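PDB 2P90: proteasome protein, which is of unknown function but belongs to the PAC2 family, which includes proteasome assembly chaperones, and forms an assembly of three chains. Local coordinates for residues Y35-A38 and V42-S45; V145-P150 and R243-Q248; H200-H203 and P209-A212; E247-E250 and E254-R257. All blocks are in the same frame, centred on the assembly; numbering follows the deposited sequence.

Interaction 1: residues Y35-A38 and V42-S45; sequences YADA and VESS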
# COMPACT_ATOMS: atom_id res chain seq x y z
N TYR B 35 9.65 0.59 9.50
CA TYR B 35 10.39 1.69 8.91
C TYR B 35 11.89 1.43 8.81
O TYR B 35 12.43 1.34 7.70
CB TYR B 35 10.11 2.99 9.67
CG TYR B 35 10.94 4.13 9.19
CD1 TYR B 35 10.90 4.53 7.83
CD2 TYR B 35 11.80 4.81 10.04
CE1 TYR B 35 11.65 5.59 7.35
CE2 TYR B 35 12.59 5.88 9.56
CZ TYR B 35 12.50 6.26 8.22
OH TYR B 35 13.25 7.31 7.74
N ALA B 36 12.57 1.34 9.96
CA ALA B 36 14.02 1.16 9.99
C ALA B 36 14.36 -0.11 10.78
O ALA B 36 14.59 -0.07 12.01
CB ALA B 36 14.70 2.38 10.58
N ASP B 37 14.36 -1.23 10.08
CA ASP B 37 14.41 -2.53 10.76
C ASP B 37 15.65 -3.40 10.46
O ASP B 37 15.57 -4.64 10.57
CB ASP B 37 13.14 -3.32 10.49
CG ASP B 37 11.87 -2.57 10.93
OD1 ASP B 37 11.73 -2.24 12.15
OD2 ASP B 37 11.03 -2.32 10.04
N ALA B 38 16.76 -2.75 10.08
CA ALA B 38 18.03 -3.46 9.81
C ALA B 38 18.42 -4.37 10.99
O ALA B 38 18.40 -3.94 12.14
CB ALA B 38 19.14 -2.48 9.50
N VAL B 42 14.89 -3.13 16.04
CA VAL B 42 13.82 -2.36 16.72
C VAL B 42 12.81 -3.33 17.37
O VAL B 42 12.54 -3.26 18.57
CB VAL B 42 13.16 -1.31 15.78
CG1 VAL B 42 11.90 -0.68 16.42
CG2 VAL B 42 14.15 -0.20 15.43
N GLU B 43 12.29 -4.26 16.57
CA GLU B 43 11.32 -5.21 17.05
C GLU B 43 11.97 -6.13 18.10
O GLU B 43 11.32 -6.52 19.08
CB GLU B 43 10.69 -5.97 15.88
CG GLU B 43 11.74 -6.57 14.87
CD GLU B 43 12.18 -5.65 13.62
OE1 GLU B 43 12.67 -4.43 13.82
OE2 GLU B 43 12.08 -6.25 12.45
N SER B 44 13.25 -6.47 17.92
CA SER B 44 13.94 -7.31 18.92
C SER B 44 14.12 -6.63 20.27
O SER B 44 14.00 -7.27 21.30
CB SER B 44 15.28 -7.82 18.41
OG SER B 44 15.02 -8.74 17.37
N SER B 45 14.40 -5.34 20.25
CA SER B 45 14.53 -4.58 21.47
C SER B 45 13.26 -4.64 22.29
O SER B 45 13.29 -4.96 23.48
CB SER B 45 14.86 -3.14 21.13
OG SER B 45 16.11 -3.07 20.49
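In the loop between strand 27-33 and helix 41-52, the carboxylate of Asp37 comes up to the first turn of the helix and meets Glu43 and Val42. The closest approach joins two carboxylates. Asp37 OD1 lies 2.9 Å from Glu43 OE1, and both atoms are acceptors. The two carboxylate planes stand 85° apart, so the groups do not lie flat on each other. Glu43 folds back to reach this place. Its CG sits between the backbone N and the carbonyl carbon (chi1 49°), and the chain bends at chi2. Its other oxygen, OE2, lies 3.7 Å from Asp37 CB. If both acids were charged they would repel, so the pair may shift the ionisation of one of them. Asp37 also has a firm partner within its own loop: OD2 accepts a hydrogen bond from Gly34 N. Beside the acids, Val42 CG2 packs 3.5 Å from Ala36 O, and Val42 CB lies 4.0 Å from Asp37 OD1. Val42 also touches Ala31 of strand 27-33. Ala36 and Ala38 form backbone hydrogen bonds with Ala140 of strand 134-143. The arrangement is a strand-loop-helix connection at the end of a parallel strand, as in alpha/beta folds.

Interaction 2: residues V145-P150 and R243-Q248; sequences VPHTRP and RQLMEQ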
# COMPACT_ATOMS: atom_id res chain seq x y z
N VAL B 145 29.47 -0.36 7.45
CA VAL B 145 30.23 -0.63 8.65
C VAL B 145 30.41 -2.14 8.65
O VAL B 145 29.56 -2.86 8.09
CB VAL B 145 29.52 -0.15 9.96
CG1 VAL B 145 29.36 1.38 9.99
CG2 VAL B 145 28.16 -0.87 10.20
N PRO B 146 31.52 -2.63 9.25
CA PRO B 146 31.77 -4.08 9.30
C PRO B 146 31.23 -4.80 10.53
O PRO B 146 31.11 -4.18 11.59
CB PRO B 146 33.31 -4.15 9.30
CG PRO B 146 33.76 -2.83 9.93
CD PRO B 146 32.62 -1.84 9.85
N HIS B 147 30.95 -6.10 10.41
CA HIS B 147 30.59 -6.90 11.59
C HIS B 147 31.74 -7.05 12.58
O HIS B 147 31.53 -7.50 13.72
CB HIS B 147 30.04 -8.30 11.19
CG HIS B 147 31.08 -9.25 10.70
ND1 HIS B 147 31.47 -9.31 9.38
CD2 HIS B 147 31.80 -10.21 11.35
CE1 HIS B 147 32.39 -10.25 9.24
NE2 HIS B 147 32.61 -10.81 10.42
N THR B 148 32.95 -6.68 12.14
CA THR B 148 34.19 -6.87 12.91
C THR B 148 34.54 -5.67 13.80
O THR B 148 35.62 -5.63 14.38
CB THR B 148 35.38 -7.19 11.98
OG1 THR B 148 35.41 -6.23 10.92
CG2 THR B 148 35.27 -8.63 11.36
N ARG B 149 33.65 -4.69 13.89
CA ARG B 149 33.87 -3.49 14.70
C ARG B 149 32.66 -3.24 15.61
O ARG B 149 31.55 -3.64 15.27
CB ARG B 149 34.12 -2.28 13.78
CG ARG B 149 35.44 -2.33 13.04
CD ARG B 149 36.59 -2.16 14.03
NE ARG B 149 37.88 -2.05 13.37
CZ ARG B 149 38.66 -3.09 13.05
NH1 ARG B 149 38.31 -4.35 13.32
NH2 ARG B 149 39.81 -2.85 12.45
N PRO B 150 32.87 -2.58 16.78
CA PRO B 150 31.72 -2.32 17.67
C PRO B 150 30.55 -1.64 16.93
O PRO B 150 30.78 -0.89 15.97
CB PRO B 150 32.28 -1.39 18.75
CG PRO B 150 33.80 -1.59 18.72
CD PRO B 150 34.14 -2.03 17.31
N ARG B 243 30.24 -15.50 15.19
CA ARG B 243 30.96 -16.72 14.81
C ARG B 243 30.49 -17.26 13.46
O ARG B 243 31.33 -17.71 12.65
CB ARG B 243 30.91 -17.78 15.91
CG ARG B 243 31.64 -17.38 17.21
CD ARG B 243 31.82 -18.56 18.20
NE ARG B 243 30.56 -19.09 18.74
CZ ARG B 243 29.99 -18.70 19.89
NH1 ARG B 243 30.57 -17.77 20.66
NH2 ARG B 243 28.83 -19.26 20.28
N GLN B 244 29.19 -17.19 13.20
CA GLN B 244 28.68 -17.58 11.88
C GLN B 244 29.22 -16.68 10.77
O GLN B 244 29.49 -17.13 9.64
CB GLN B 244 27.16 -17.63 11.87
CG GLN B 244 26.59 -18.58 12.93
CD GLN B 244 25.09 -18.41 13.15
OE1 GLN B 244 24.60 -17.31 13.45
NE2 GLN B 244 24.35 -19.51 13.01
N LEU B 245 29.39 -15.41 11.12
CA LEU B 245 29.91 -14.41 10.21
C LEU B 245 31.41 -14.56 10.00
O LEU B 245 31.89 -14.36 8.90
CB LEU B 245 29.59 -13.00 10.72
CG LEU B 245 28.45 -12.13 10.17
CD1 LEU B 245 27.39 -12.82 9.31
CD2 LEU B 245 27.84 -11.36 11.33
N MET B 246 32.14 -14.91 11.06
CA MET B 246 33.58 -15.16 10.93
C MET B 246 33.82 -16.31 9.96
O MET B 246 34.60 -16.20 9.02
CB MET B 246 34.23 -15.44 12.28
CG MET B 246 34.40 -14.24 13.20
SD MET B 246 34.93 -14.71 14.88
CE MET B 246 36.69 -14.28 14.86
N GLU B 247 33.10 -17.40 10.18
CA GLU B 247 33.16 -18.61 9.38
C GLU B 247 32.90 -18.34 7.90
O GLU B 247 33.57 -18.91 7.05
CB GLU B 247 32.18 -19.64 9.93
CG GLU B 247 32.29 -21.02 9.28
CD GLU B 247 31.25 -22.03 9.79
OE1 GLU B 247 30.39 -21.67 10.66
OE2 GLU B 247 31.31 -23.19 9.31
N GLN B 248 31.94 -17.47 7.60
CA GLN B 248 31.65 -17.10 6.21
C GLN B 248 32.69 -16.22 5.55
O GLN B 248 32.98 -16.42 4.37
CB GLN B 248 30.29 -16.44 6.11
CG GLN B 248 29.21 -17.41 5.72
CD GLN B 248 27.88 -17.07 6.37
OE1 GLN B 248 27.63 -15.90 6.72
NE2 GLN B 248 27.03 -18.08 6.55
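His147 has CG between its backbone N and carbonyl carbon (chi1 74°), which sets its ring against Leu245 of helix 232-250. Leu245 answers with a chi1 of -102°, away from the usual staggered values. The two side chains run past each other in opposite directions. Leu245 CB sits over one face of the imidazole, 3.8 Å from the centroid of the His147 ring and 21° off its normal. This is a CH-pi contact, offset toward the CD2 and NE2 side. Leu245 CB lies 3.6 Å from His147 CD2. Further along, Leu245 CD2 reaches back to His147 CB at 3.8 Å. On the opposite face of the ring lies Thr148 CG2, 3.5 Å above the plane of the His147 ring. The imidazole is thus held between two aliphatic groups. Its ND1 is hydrogen-bonded to Tyr204 OH, which helps to fix the ring's rotation.

Pro146 to Arg149 form a type I beta turn, with a weak closing bond of 3.5 Å from Arg149 N to Pro146 O. Arg149 NH1 donates to Thr148 O at 3.2 Å, from above the carbonyl plane. The turn also meets helix 253-276: Thr148 OG1 is hydrogen-bonded to Glu263, and Arg149 forms a salt bridge with Asp267. Tyr210 touches both His147 and Leu245. The arrangement is a type I beta turn in the loop between strands 134-143 and 153-157 of the mixed sheet, packed against helix 232-250.

Interaction 3: residues H200-H203 and P209-A212; sequences HVPH and PYPA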
# COMPACT_ATOMS: atom_id res chain seq x y z
N HIS B 200 23.74 1.39 13.79
CA HIS B 200 24.26 1.17 12.44
C HIS B 200 24.56 -0.29 12.26
O HIS B 200 25.31 -0.85 13.05
CB HIS B 200 25.54 1.97 12.23
CG HIS B 200 25.33 3.45 12.26
ND1 HIS B 200 26.11 4.33 11.54
CD2 HIS B 200 24.41 4.20 12.90
CE1 HIS B 200 25.69 5.56 11.76
NE2 HIS B 200 24.65 5.51 12.57
N VAL B 201 23.97 -0.92 11.24
CA VAL B 201 24.07 -2.35 11.08
C VAL B 201 24.78 -2.60 9.76
O VAL B 201 24.45 -1.93 8.78
CB VAL B 201 22.64 -2.98 11.09
CG1 VAL B 201 22.68 -4.50 10.85
CG2 VAL B 201 21.87 -2.59 12.39
N PRO B 202 25.78 -3.52 9.72
CA PRO B 202 26.44 -3.84 8.45
C PRO B 202 25.38 -4.10 7.40
O PRO B 202 24.48 -4.89 7.65
CB PRO B 202 27.23 -5.11 8.76
CG PRO B 202 27.48 -5.04 10.20
CD PRO B 202 26.36 -4.31 10.83
N HIS B 203 25.45 -3.43 6.26
CA HIS B 203 24.39 -3.54 5.27
C HIS B 203 24.23 -4.97 4.79
O HIS B 203 23.11 -5.40 4.49
CB HIS B 203 24.63 -2.59 4.07
CG HIS B 203 25.83 -2.96 3.26
ND1 HIS B 203 27.12 -2.75 3.70
CD2 HIS B 203 25.94 -3.55 2.04
CE1 HIS B 203 27.97 -3.20 2.79
NE2 HIS B 203 27.28 -3.69 1.77
N PRO B 209 18.52 -11.30 11.56
CA PRO B 209 18.74 -10.77 12.92
C PRO B 209 20.23 -10.48 13.21
O PRO B 209 21.10 -11.32 13.00
CB PRO B 209 18.20 -11.89 13.81
CG PRO B 209 17.09 -12.49 12.97
CD PRO B 209 17.64 -12.49 11.58
N TYR B 210 20.50 -9.27 13.66
CA TYR B 210 21.84 -8.86 14.09
C TYR B 210 21.77 -8.38 15.55
O TYR B 210 21.68 -7.18 15.82
CB TYR B 210 22.43 -7.81 13.13
CG TYR B 210 23.91 -7.62 13.29
CD1 TYR B 210 24.82 -8.58 12.84
CD2 TYR B 210 24.41 -6.48 13.91
CE1 TYR B 210 26.19 -8.39 13.00
CE2 TYR B 210 25.75 -6.29 14.08
CZ TYR B 210 26.64 -7.24 13.63
OH TYR B 210 27.98 -7.01 13.80
N PRO B 211 21.77 -9.33 16.50
CA PRO B 211 21.61 -9.01 17.95
C PRO B 211 22.56 -8.00 18.57
O PRO B 211 22.20 -7.37 19.55
CB PRO B 211 21.73 -10.37 18.64
CG PRO B 211 21.37 -11.37 17.59
CD PRO B 211 21.82 -10.79 16.27
N ALA B 212 23.77 -7.84 18.04
CA ALA B 212 24.68 -6.81 18.58
C ALA B 212 24.03 -5.40 18.52
O ALA B 212 24.27 -4.53 19.37
CB ALA B 212 26.04 -6.85 17.85
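Tyr210 reaches across to the end of strand 194-202 and packs on Val201 and Pro202. Its CG is anti to the backbone N (chi1 -165°), which turns the ring away from its own backbone N, out toward Val201 and Pro202. Pro202 lies over one face of that ring. Its CD is 4.2 Å from the centroid of the Tyr210 ring and 25° off the normal, a CH-pi contact displaced toward the rim. The nearest ring atom is Tyr210 CE2, 3.9 Å from Pro202 CD. The proline crosses the tyrosine at about a right angle, and Pro202 CG continues to the phenol end, 4.1 Å from Tyr210 OH. Val201 meets the root of the same side chain. The branch that touches is CG1, which stands anti to the Val201 backbone N (chi1 177°). Val201 CG1 is 4.0 Å from Tyr210 CB, and it approaches the ring obliquely. All three residues are buried, and the contact is apolar.

Val201 forms backbone hydrogen bonds with Ala141 and Met143, so this part of the strand is tied to strand 134-143 beside it. Tyr210 forms a backbone hydrogen bond with Gly39. Its side chain also touches Val241 and Leu245, placing it between the sheet and helix 232-250.

Interaction 4: residues E247-E250 and E254-R257; sequences EQTE and EIQR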
# COMPACT_ATOMS: atom_id res chain seq x y z
N GLU B 247 33.10 -17.40 10.18
CA GLU B 247 33.16 -18.61 9.38
C GLU B 247 32.90 -18.34 7.90
O GLU B 247 33.57 -18.91 7.05
CB GLU B 247 32.18 -19.64 9.93
CG GLU B 247 32.29 -21.02 9.28
CD GLU B 247 31.25 -22.03 9.79
OE1 GLU B 247 30.39 -21.67 10.66
OE2 GLU B 247 31.31 -23.19 9.31
N GLN B 248 31.94 -17.47 7.60
CA GLN B 248 31.65 -17.10 6.21
C GLN B 248 32.69 -16.22 5.55
O GLN B 248 32.98 -16.42 4.37
CB GLN B 248 30.29 -16.44 6.11
CG GLN B 248 29.21 -17.41 5.72
CD GLN B 248 27.88 -17.07 6.37
OE1 GLN B 248 27.63 -15.90 6.72
NE2 GLN B 248 27.03 -18.08 6.55
N THR B 249 33.21 -15.24 6.28
CA THR B 249 34.22 -14.34 5.73
C THR B 249 35.53 -15.10 5.55
O THR B 249 36.27 -14.86 4.59
CB THR B 249 34.36 -12.95 6.52
OG1 THR B 249 35.66 -12.36 6.30
CG2 THR B 249 34.16 -13.10 8.00
N GLU B 250 35.76 -16.05 6.45
CA GLU B 250 36.91 -16.97 6.40
C GLU B 250 36.99 -17.75 5.08
O GLU B 250 38.05 -17.88 4.50
CB GLU B 250 36.85 -17.96 7.60
CG GLU B 250 38.07 -18.85 7.75
CD GLU B 250 39.37 -18.05 7.82
OE1 GLU B 250 39.48 -17.16 8.71
OE2 GLU B 250 40.28 -18.30 6.99
N GLU B 254 37.29 -12.59 -1.45
CA GLU B 254 36.45 -11.49 -1.91
C GLU B 254 35.72 -10.79 -0.74
O GLU B 254 35.74 -9.56 -0.65
CB GLU B 254 35.47 -12.02 -2.97
CG GLU B 254 34.71 -10.94 -3.74
CD GLU B 254 34.47 -11.32 -5.22
OE1 GLU B 254 35.46 -11.38 -6.00
OE2 GLU B 254 33.29 -11.55 -5.61
N ILE B 255 35.11 -11.58 0.14
CA ILE B 255 34.47 -11.08 1.37
C ILE B 255 35.49 -10.48 2.36
O ILE B 255 35.21 -9.44 2.98
CB ILE B 255 33.58 -12.17 2.07
CG1 ILE B 255 32.40 -12.56 1.16
CG2 ILE B 255 33.02 -11.67 3.39
CD1 ILE B 255 31.52 -13.73 1.71
N GLN B 256 36.66 -11.11 2.51
CA GLN B 256 37.71 -10.62 3.42
C GLN B 256 38.20 -9.21 3.05
O GLN B 256 38.56 -8.39 3.91
CB GLN B 256 38.90 -11.58 3.42
CG GLN B 256 38.76 -12.76 4.36
CD GLN B 256 39.48 -14.02 3.85
OE1 GLN B 256 39.04 -15.15 4.10
NE2 GLN B 256 40.58 -13.82 3.11
N ARG B 257 38.20 -8.97 1.74
CA ARG B 257 38.64 -7.76 1.11
C ARG B 257 37.63 -6.65 1.39
O ARG B 257 38.00 -5.54 1.78
CB ARG B 257 38.79 -8.05 -0.38
CG ARG B 257 38.73 -6.86 -1.34
CD ARG B 257 39.69 -7.06 -2.54
NE ARG B 257 39.69 -8.44 -3.09
CZ ARG B 257 40.49 -9.43 -2.69
NH1 ARG B 257 41.39 -9.25 -1.72
NH2 ARG B 257 40.40 -10.64 -3.26
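The Gln256 side chain comes close to Thr249 O, near the end of helix 232-250. Gln256 CG lies 3.3 Å from Thr249 O, and Gln256 CD lies 3.4 Å from the same oxygen. The amide group also comes beside the next carbonyl, with Gln256 CD 4.2 Å from Glu250 O. A bend at chi2 carries the Gln256 amide back over the last turn of the preceding helix. The Thr249 and Gln256 side chains meet at a slant. Thr249 OG1 stands 3.7 Å from Gln256 CG, which is an approach to a carbon and not a polar bond.

Ile255 supplies the apolar part. Its CG2 is anti to the backbone N and presses against Thr249, 3.6 Å from Thr249 CB. The longer branch ends with Ile255 CD1 4.1 Å from Gln248 O. Ile255 N is hydrogen-bonded to Ser252 OG, in the link between the helices. Most of the touching residues are exposed, and Glu250 and Gln256 also meet a crystal neighbour. The chemistry is therefore that of a tight corner between consecutive helices: a methyl group packs on the threonine, while a polar amide lies beside carbonyls at the helix end, where the partial negative charge of the helix end would probably act on it.

Interactions 2, 3 and 4 form a continuous chain of contacts on one side of the subunit. Interactions 2 and 3 have centres about 10 Å apart and touch closely: Val145 O is 3.3 Å from Pro202 CB, and His147 CA is 3.4 Å from Tyr210 OH. Interactions 2 and 4 share Glu247 and Gln248, with centres about 9 Å apart. There His147 CE1 lies 3.6 Å from Thr249 CG2. The centre of interaction 1 lies nearest the centre of the chain, about 6 Å from it. It reaches interaction 3 through Ala38 O, 3.7 Å from Val201 CG2, but stays about 15 Å from interaction 4 at the nearest atoms. The series thus runs from the loop after strand 27-33 out to the helical corner.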